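Long-range contact in malate dehydrogenase (Naegleria fowleri, PDB 6UM4), which probably catalyses the reversible, NAD-dependent oxidation of malate to oxaloacetate: residues A[171-182]-A[212-223]. Sequence-based numbering, arbitrary orientation. Where two conformers were deposited one is given.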
loop_
_atom_site.group_PDB
_atom_site.type_symbol
_atom_site.label_atom_id
_atom_site.label_comp_id
_atom_site.label_asym_id
_atom_site.label_seq_id
_atom_site.Cartn_x
_atom_site.Cartn_y
_atom_site.Cartn_z
ATOM N N PHE A 171 0.795 19.032 14.406
ATOM C CA PHE A 171 0.001 19.806 13.458
ATOM C C PHE A 171 0.651 21.102 13.006
ATOM O O PHE A 171 0.086 21.771 12.134
ATOM C CB PHE A 171 -1.363 20.145 14.054
ATOM C CG PHE A 171 -2.229 18.951 14.282
ATOM C CD1 PHE A 171 -2.713 18.224 13.212
ATOM C CD2 PHE A 171 -2.541 18.541 15.567
ATOM C CE1 PHE A 171 -3.523 17.119 13.419
ATOM C CE2 PHE A 171 -3.346 17.436 15.787
ATOM C CZ PHE A 171 -3.832 16.719 14.707
ATOM N N ARG A 172 1.804 21.472 13.571
ATOM C CA ARG A 172 2.527 22.658 13.121
ATOM C C ARG A 172 2.711 22.619 11.610
ATOM O O ARG A 172 3.278 21.663 11.060
ATOM C CB ARG A 172 3.892 22.775 13.833
ATOM C CG ARG A 172 4.778 23.931 13.295
ATOM C CD ARG A 172 6.059 24.190 14.105
ATOM N NE ARG A 172 5.786 24.271 15.534
ATOM C CZ ARG A 172 6.081 23.306 16.396
ATOM N NH1 ARG A 172 6.687 22.202 15.980
ATOM N NH2 ARG A 172 5.759 23.439 17.671
ATOM N N GLY A 173 2.210 23.659 10.948
ATOM C CA GLY A 173 2.340 23.813 9.516
ATOM C C GLY A 173 1.582 22.806 8.680
ATOM O O GLY A 173 1.877 22.663 7.492
ATOM N N ALA A 174 0.577 22.138 9.242
ATOM C CA ALA A 174 -0.140 21.123 8.483
ATOM C C ALA A 174 -0.965 21.761 7.375
ATOM O O ALA A 174 -1.666 22.756 7.598
ATOM C CB ALA A 174 -1.035 20.301 9.407
ATOM N N ASP A 175 -0.841 21.211 6.169
ATOM C CA ASP A 175 -1.757 21.512 5.078
ATOM C C ASP A 175 -2.867 20.485 4.998
ATOM O O ASP A 175 -3.955 20.787 4.494
ATOM C CB ASP A 175 -1.035 21.537 3.731
ATOM C CG ASP A 175 -0.001 22.597 3.657
ATOM O OD1 ASP A 175 -0.362 23.778 3.847
ATOM O OD2 ASP A 175 1.169 22.243 3.405
ATOM N N TYR A 176 -2.580 19.281 5.482
ATOM C CA TYR A 176 -3.489 18.154 5.476
ATOM C C TYR A 176 -3.339 17.406 6.784
ATOM O O TYR A 176 -2.244 17.325 7.343
ATOM C CB TYR A 176 -3.182 17.216 4.306
ATOM C CG TYR A 176 -3.260 17.889 2.963
ATOM C CD1 TYR A 176 -4.487 18.184 2.381
ATOM C CD2 TYR A 176 -2.124 18.258 2.289
ATOM C CE1 TYR A 176 -4.565 18.813 1.140
ATOM C CE2 TYR A 176 -2.188 18.886 1.051
ATOM C CZ TYR A 176 -3.408 19.159 0.482
ATOM O OH TYR A 176 -3.458 19.792 -0.743
ATOM N N ALA A 177 -4.444 16.859 7.273
ATOM C CA ALA A 177 -4.377 15.989 8.436
ATOM C C ALA A 177 -5.327 14.818 8.228
ATOM O O ALA A 177 -6.495 15.007 7.884
ATOM C CB ALA A 177 -4.692 16.745 9.735
ATOM N N ILE A 178 -4.820 13.611 8.443
ATOM C CA ILE A 178 -5.612 12.389 8.378
ATOM C C ILE A 178 -5.607 11.790 9.775
ATOM O O ILE A 178 -4.544 11.447 10.308
ATOM C CB ILE A 178 -5.067 11.390 7.336
ATOM C CG1 ILE A 178 -5.131 12.020 5.945
ATOM C CG2 ILE A 178 -5.881 10.086 7.348
ATOM C CD1 ILE A 178 -4.491 11.190 4.871
ATOM N N LEU A 179 -6.781 11.719 10.391
ATOM C CA LEU A 179 -6.889 11.385 11.806
ATOM C C LEU A 179 -7.343 9.944 11.936
ATOM O O LEU A 179 -8.542 9.657 11.890
ATOM C CB LEU A 179 -7.838 12.356 12.500
ATOM C CG LEU A 179 -7.341 13.779 12.299
ATOM C CD1 LEU A 179 -8.084 14.785 13.146
ATOM C CD2 LEU A 179 -5.810 13.823 12.595
ATOM N N LEU A 180 -6.364 9.040 12.107
ATOM C CA LEU A 180 -6.611 7.618 12.295
ATOM C C LEU A 180 -6.689 7.257 13.762
ATOM O O LEU A 180 -7.373 6.292 14.128
ATOM C CB LEU A 180 -5.498 6.785 11.643
ATOM C CG LEU A 180 -5.155 7.089 10.187
ATOM C CD1 LEU A 180 -3.923 6.284 9.736
ATOM C CD2 LEU A 180 -6.347 6.759 9.300
ATOM N N GLY A 181 -6.008 8.024 14.603
ATOM C CA GLY A 181 -5.885 7.671 15.996
ATOM C C GLY A 181 -7.131 8.000 16.797
ATOM O O GLY A 181 -7.813 9.000 16.573
ATOM N N GLY A 182 -7.396 7.147 17.776
ATOM C CA GLY A 182 -8.531 7.336 18.647
ATOM C C GLY A 182 -8.423 6.401 19.826
ATOM O O GLY A 182 -7.374 5.798 20.068
ATOM N N GLN A 212 -2.205 25.462 15.205
ATOM C CA GLN A 212 -0.919 25.114 14.606
ATOM C C GLN A 212 -0.930 24.924 13.098
ATOM O O GLN A 212 0.079 25.240 12.451
ATOM C CB GLN A 212 -0.384 23.824 15.235
ATOM C CG GLN A 212 -0.126 23.916 16.729
ATOM C CD GLN A 212 1.117 24.748 17.027
ATOM O OE1 GLN A 212 1.049 25.965 17.126
ATOM N NE2 GLN A 212 2.267 24.086 17.124
ATOM N N ALA A 213 -2.031 24.422 12.528
ATOM C CA ALA A 213 -2.088 24.046 11.120
ATOM C C ALA A 213 -2.203 25.284 10.238
ATOM O O ALA A 213 -2.502 26.390 10.700
ATOM C CB ALA A 213 -3.265 23.097 10.867
ATOM N N ASN A 214 -1.965 25.103 8.947
ATOM C CA ASN A 214 -2.142 26.234 8.049
ATOM C C ASN A 214 -3.629 26.511 7.834
ATOM O O ASN A 214 -4.492 25.657 8.079
ATOM C CB ASN A 214 -1.383 25.974 6.752
ATOM C CG ASN A 214 0.136 26.083 6.947
ATOM O OD1 ASN A 214 0.612 26.815 7.828
ATOM N ND2 ASN A 214 0.890 25.320 6.170
ATOM N N GLY A 215 -3.928 27.740 7.397
ATOM C CA GLY A 215 -5.306 28.213 7.408
ATOM C C GLY A 215 -6.232 27.425 6.503
ATOM O O GLY A 215 -7.438 27.330 6.773
ATOM N N ASP A 216 -5.701 26.886 5.401
ATOM C CA ASP A 216 -6.478 26.142 4.415
ATOM C C ASP A 216 -6.432 24.640 4.649
ATOM O O ASP A 216 -6.687 23.876 3.711
ATOM C CB ASP A 216 -5.980 26.443 2.998
ATOM C CG ASP A 216 -6.195 27.891 2.588
ATOM O OD1 ASP A 216 -7.114 28.547 3.135
ATOM O OD2 ASP A 216 -5.442 28.369 1.710
ATOM N N VAL A 217 -6.066 24.206 5.861
ATOM C CA VAL A 217 -5.853 22.786 6.116
ATOM C C VAL A 217 -7.132 21.999 5.829
ATOM O O VAL A 217 -8.252 22.453 6.111
ATOM C CB VAL A 217 -5.362 22.568 7.558
ATOM C CG1 VAL A 217 -6.373 23.136 8.549
ATOM C CG2 VAL A 217 -5.117 21.077 7.831
ATOM N N LEU A 218 -6.970 20.830 5.217
ATOM C CA LEU A 218 -8.066 19.884 5.043
ATOM C C LEU A 218 -7.846 18.741 6.014
ATOM O O LEU A 218 -6.730 18.209 6.102
ATOM C CB LEU A 218 -8.168 19.375 3.598
ATOM C CG LEU A 218 -8.293 20.462 2.520
ATOM C CD1 LEU A 218 -8.351 19.838 1.137
ATOM C CD2 LEU A 218 -9.534 21.381 2.769
ATOM N N VAL A 219 -8.895 18.400 6.765
ATOM C CA VAL A 219 -8.826 17.409 7.838
ATOM C C VAL A 219 -9.782 16.269 7.512
ATOM O O VAL A 219 -10.990 16.494 7.338
ATOM C CB VAL A 219 -9.183 18.022 9.206
ATOM C CG1 VAL A 219 -9.015 16.992 10.292
ATOM C CG2 VAL A 219 -8.344 19.253 9.505
ATOM N N LEU A 220 -9.257 15.044 7.489
ATOM C CA LEU A 220 -10.058 13.846 7.267
ATOM C C LEU A 220 -10.067 13.039 8.556
ATOM O O LEU A 220 -9.005 12.709 9.090
ATOM C CB LEU A 220 -9.498 13.017 6.103
ATOM C CG LEU A 220 -10.132 11.634 5.953
ATOM C CD1 LEU A 220 -11.646 11.764 5.715
ATOM C CD2 LEU A 220 -9.464 10.845 4.849
ATOM N N ILE A 221 -11.256 12.743 9.068
ATOM C CA ILE A 221 -11.409 11.926 10.269
ATOM C C ILE A 221 -11.749 10.506 9.839
ATOM O O ILE A 221 -12.745 10.281 9.148
ATOM C CB ILE A 221 -12.490 12.477 11.213
ATOM C CG1 ILE A 221 -11.973 13.654 12.052
ATOM C CG2 ILE A 221 -12.963 11.373 12.148
ATOM C CD1 ILE A 221 -11.879 14.974 11.318
ATOM N N VAL A 222 -10.915 9.549 10.249
ATOM C CA VAL A 222 -11.143 8.131 10.008
ATOM C C VAL A 222 -11.586 7.417 11.279
ATOM O O VAL A 222 -12.453 6.542 11.235
ATOM C CB VAL A 222 -9.881 7.453 9.411
ATOM C CG1 VAL A 222 -10.076 5.955 9.310
ATOM C CG2 VAL A 222 -9.562 8.024 8.042
ATOM N N ALA A 223 -10.992 7.773 12.418
ATOM C CA ALA A 223 -11.291 7.100 13.673
ATOM C C ALA A 223 -12.768 7.226 14.028
ATOM O O ALA A 223 -13.379 8.278 13.830
ATOM C CB ALA A 223 -10.443 7.690 14.795
HETATM O O HOH W 1 -4.668 22.339 2.420
#
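Strands 176-179 and 218-221 run parallel, 4.8 Å apart at their axes and 9° from exact alignment. Asp-175, Ala-177 and Leu-179 carry the ladder: Asp-175 O accepts from Leu-218 N, Ala-177 N donates to Leu-218 O, Ala-177 O accepts from Leu-220 N, and Leu-179 N reaches Leu-220 O at 2.8 Å. Leu-179 O then takes two donors, Val-222 N at 2.9 Å and Ala-223 N at 3.1 Å. At the other end, Asn-214 N binds Ala-174 O at 2.7 Å, and a water bridges Asp-175 O and Asp-216 O.

Asn-214 also donates through ND2 to Asp-175 OD1 (3.1 Å), arriving from above the carboxylate plane. Asp-175 OD2 is held by Thr-99 N of strand 98-102. On one face, Leu-218 CD1 meets the ring edge of Tyr-176 at CE1. On the other, Leu-179, with its CG beside the backbone N (chi1 -57°), brings CD1 to 3.7 Å from Val-219 CG1. Leu-180 CD2 packs against Val-222 CB (3.6 Å).

Helix 191-212 completes this beta-alpha-beta crossover of the Rossmann-type domain and packs on Leu-179. Backbone bonds fix the register, apolar contacts line both faces, and Asp-175 links its own segment to Thr-99 of the adjacent strand and to Asn-214 in the turn before strand 218-221.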